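Local coordinates for stress response kinase A (Escherichia coli, PDB 1ZYL), which phosphorylates itself and proteins on serine and threonine using ATP, and probably helps cells withstand stress linked to reactive oxygen species, at residues 243-246 with 247-251; 164-167 with 168-172. All coordinates share one frame; numbering follows the deposited sequence.

Contact 1: residues 243-246 with 247-251; sequences MQLE and TIIEA
Met243 and Thr247 stand one turn apart on the alpha-helix 238-252, side by side and pointing the same way, with Met243 CE 3.3 Å from Thr247 OG1. The methionine chain bends at both chi2 and chi3, which brings its methyl round to the hydroxyl. That hydroxyl is turned back onto the helix: with OG1 beside its own backbone N (chi1 -70°), Thr247 donates from OG1 to Met243 O at 2.8 Å. Thr247 N bonds to the same oxygen from the opposite face of the carbonyl plane, so two donors grip one acceptor. Ile248 N donates to Gln244 O, four residues earlier as in a regular alpha-helix, at 2.7 Å with an N-H...O angle of 170°. The CB of Gln244 points away from 247-251, and its OE1 accepts from Asn235 N. Met122 of helix 119-136 touches both Gln244 and Ile248, packing the buried flank against that helix. On another side of the helix Leu245 and Ile249 cross obliquely, near Ile263 and Phe258 of neighbouring loops. Leu245 CG lies anti to its N (chi1 -177°), beside the carbonyl carbon and thus toward the next turn, where Leu245 CD1 meets Ile249 CD1 at 3.8 Å.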
# COMPACT_ATOMS: atom_id res chain seq x y z
N MET A 243 8.78 20.05 -10.30
CA MET A 243 9.81 20.42 -9.35
C MET A 243 9.86 19.51 -8.14
O MET A 243 10.94 19.29 -7.60
CB MET A 243 9.64 21.87 -8.91
CG MET A 243 8.52 22.10 -7.94
SD MET A 243 9.12 23.11 -6.60
CE MET A 243 9.74 21.83 -5.53
N GLN A 244 8.71 18.98 -7.71
CA GLN A 244 8.69 18.09 -6.55
C GLN A 244 9.48 16.85 -6.93
O GLN A 244 10.37 16.41 -6.21
CB GLN A 244 7.28 17.65 -6.20
CG GLN A 244 6.29 18.76 -6.06
CD GLN A 244 4.90 18.24 -5.77
OE1 GLN A 244 4.55 17.13 -6.17
NE2 GLN A 244 4.10 19.04 -5.09
N LEU A 245 9.14 16.28 -8.08
CA LEU A 245 9.83 15.10 -8.53
C LEU A 245 11.31 15.43 -8.59
O LEU A 245 12.15 14.73 -8.02
CB LEU A 245 9.34 14.68 -9.92
CG LEU A 245 9.99 13.40 -10.42
CD1 LEU A 245 9.92 12.34 -9.32
CD2 LEU A 245 9.30 12.92 -11.68
N GLU A 246 11.63 16.52 -9.27
CA GLU A 246 13.00 16.94 -9.40
C GLU A 246 13.63 17.10 -8.01
O GLU A 246 14.79 16.75 -7.79
CB GLU A 246 13.02 18.26 -10.17
CG GLU A 246 14.38 18.74 -10.66
CD GLU A 246 14.26 19.86 -11.70
OE1 GLU A 246 15.25 20.58 -11.94
OE2 GLU A 246 13.17 20.01 -12.29
N THR A 247 12.84 17.58 -7.05
CA THR A 247 13.32 17.82 -5.69
C THR A 247 13.50 16.60 -4.80
O THR A 247 14.53 16.46 -4.13
CB THR A 247 12.40 18.82 -4.95
OG1 THR A 247 12.55 20.12 -5.52
CG2 THR A 247 12.74 18.88 -3.48
N ILE A 248 12.50 15.72 -4.76
CA ILE A 248 12.60 14.53 -3.92
C ILE A 248 13.72 13.61 -4.40
O ILE A 248 14.28 12.86 -3.61
CB ILE A 248 11.24 13.76 -3.85
CG1 ILE A 248 11.04 12.91 -5.10
CG2 ILE A 248 10.08 14.73 -3.69
CD1 ILE A 248 11.58 11.51 -4.95
N ILE A 249 14.05 13.66 -5.69
CA ILE A 249 15.12 12.82 -6.22
C ILE A 249 16.48 13.34 -5.79
O ILE A 249 17.40 12.57 -5.56
CB ILE A 249 15.12 12.76 -7.76
CG1 ILE A 249 13.76 12.31 -8.28
CG2 ILE A 249 16.19 11.78 -8.24
CD1 ILE A 249 13.66 12.30 -9.79
N GLU A 250 16.60 14.66 -5.68
CA GLU A 250 17.85 15.27 -5.27
C GLU A 250 18.15 14.92 -3.82
O GLU A 250 19.31 14.81 -3.42
CB GLU A 250 17.79 16.79 -5.43
CG GLU A 250 19.11 17.48 -5.16
CD GLU A 250 20.17 17.07 -6.17
OE1 GLU A 250 21.35 17.47 -6.00
OE2 GLU A 250 19.83 16.34 -7.13
N ALA A 251 17.09 14.76 -3.03
CA ALA A 251 17.25 14.40 -1.63
C ALA A 251 17.41 12.89 -1.54
O ALA A 251 18.27 12.37 -0.83
CB ALA A 251 16.04 14.85 -0.83

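Contact 2: residues 164-167 with 168-172; sequences TLIP and SGLKA
Ile166 and Lys171 bring their CA atoms to 6.0 Å as the backbone doubles back through Gly169, whose phi of 54° is positive, and enters helix 171-188 with Leu170 at the N-cap position. No clear hydrogen bond joins 164-167 to 168-172; the evidence for the turn's packing is apolar. The Ile166 and Lys171 side chains cross at about a right angle. Lys171 starts with CG anti to the backbone N (chi1 166°), runs extended through chi2 and bends at chi3, so that its methylene chain passes over the isoleucine branch point: CE lies 3.5 Å from Ile166 CB, while Lys171 CB is 3.8 Å from Ile166 CG2. The ammonium end continues toward the start of the turn, with NZ 3.5 Å from Thr164 N; both are donors, so this is proximity without a bond. Replacing Lys171 by an alanine would probably uncover Ile166 CB, because the methylenes that cross it would be gone. Leu170 makes the second apolar patch, obliquely across the proline ring. Its CD2 methyl touches Pro167 CB at 3.5 Å and Ile166 CG2 at 4.0 Å, and also approaches Pro167 O. This surface turn connects helix 149-161 to helix 171-188. Trp303 of helix 300-316 touches Ile166, Pro167 and Leu170, Met282 of helix 266-283 touches Ile166, and the turn is thereby packed against two later helices of the chain.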
# COMPACT_ATOMS: atom_id res chain seq x y z
N THR A 164 -20.36 -10.70 -10.67
CA THR A 164 -21.70 -10.68 -10.08
C THR A 164 -22.02 -9.28 -9.59
O THR A 164 -23.15 -8.81 -9.73
CB THR A 164 -21.83 -11.61 -8.84
OG1 THR A 164 -21.88 -12.98 -9.24
CG2 THR A 164 -23.08 -11.27 -8.06
N LEU A 165 -21.03 -8.62 -9.01
CA LEU A 165 -21.19 -7.29 -8.45
C LEU A 165 -21.16 -6.17 -9.50
O LEU A 165 -21.40 -5.00 -9.18
CB LEU A 165 -20.11 -7.05 -7.40
CG LEU A 165 -20.50 -6.18 -6.22
CD1 LEU A 165 -21.79 -6.71 -5.62
CD2 LEU A 165 -19.40 -6.21 -5.19
N ILE A 166 -20.85 -6.53 -10.74
CA ILE A 166 -20.80 -5.57 -11.83
C ILE A 166 -22.14 -5.64 -12.56
O ILE A 166 -22.52 -6.71 -13.03
CB ILE A 166 -19.67 -5.93 -12.84
CG1 ILE A 166 -18.29 -5.80 -12.17
CG2 ILE A 166 -19.76 -5.06 -14.07
CD1 ILE A 166 -17.13 -6.39 -12.98
N PRO A 167 -22.88 -4.53 -12.64
CA PRO A 167 -24.17 -4.53 -13.34
C PRO A 167 -24.11 -5.24 -14.69
O PRO A 167 -23.28 -4.92 -15.54
CB PRO A 167 -24.47 -3.04 -13.49
CG PRO A 167 -23.97 -2.49 -12.20
CD PRO A 167 -22.65 -3.24 -11.97
N SER A 168 -24.99 -6.22 -14.88
CA SER A 168 -25.02 -6.98 -16.13
C SER A 168 -25.24 -6.08 -17.34
O SER A 168 -25.97 -5.08 -17.26
CB SER A 168 -26.14 -8.02 -16.07
OG SER A 168 -27.40 -7.39 -15.85
N GLY A 169 -24.64 -6.44 -18.48
CA GLY A 169 -24.80 -5.63 -19.67
C GLY A 169 -24.41 -4.19 -19.35
O GLY A 169 -25.24 -3.29 -19.24
N LEU A 170 -23.11 -4.01 -19.21
CA LEU A 170 -22.47 -2.76 -18.86
C LEU A 170 -21.13 -3.38 -18.49
O LEU A 170 -20.07 -2.74 -18.55
CB LEU A 170 -23.17 -2.14 -17.65
CG LEU A 170 -22.36 -1.21 -16.75
CD1 LEU A 170 -23.22 -0.04 -16.26
CD2 LEU A 170 -21.81 -2.01 -15.57
N LYS A 171 -21.19 -4.66 -18.15
CA LYS A 171 -20.03 -5.46 -17.82
C LYS A 171 -19.18 -5.63 -19.08
O LYS A 171 -17.95 -5.52 -19.04
CB LYS A 171 -20.45 -6.84 -17.30
CG LYS A 171 -19.32 -7.86 -17.23
CD LYS A 171 -19.68 -9.08 -16.39
CE LYS A 171 -19.76 -8.72 -14.90
NZ LYS A 171 -20.37 -9.79 -14.04
N ALA A 172 -19.84 -5.88 -20.21
CA ALA A 172 -19.14 -6.08 -21.47
C ALA A 172 -18.24 -4.90 -21.78
O ALA A 172 -17.04 -5.06 -21.99
CB ALA A 172 -20.13 -6.28 -22.58

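Overall arrangement
From the N terminus, the chain passes through the five-stranded antiparallel sheet and helix 119-136 before reaching contact 2, where residues 164-172 close the short connection between helices 149-161 and 171-188. Contact 1 comes later, within helix 238-252; it spans successive helical turns and closes no loop. The two are therefore in series, neither nested nor crossed, and both belong to the part of the chain related to the phosphotransferase enzyme family. The centres of contact 1 and contact 2 are about 43 Å apart, and the nearest atoms of contact 1 and contact 2 about 33 Å. Contact 2 joins its turn to helices 266-283 and 300-316, whereas contact 1 packs against helix 119-136. Both lie away from the probable catalytic and magnesium-binding residues.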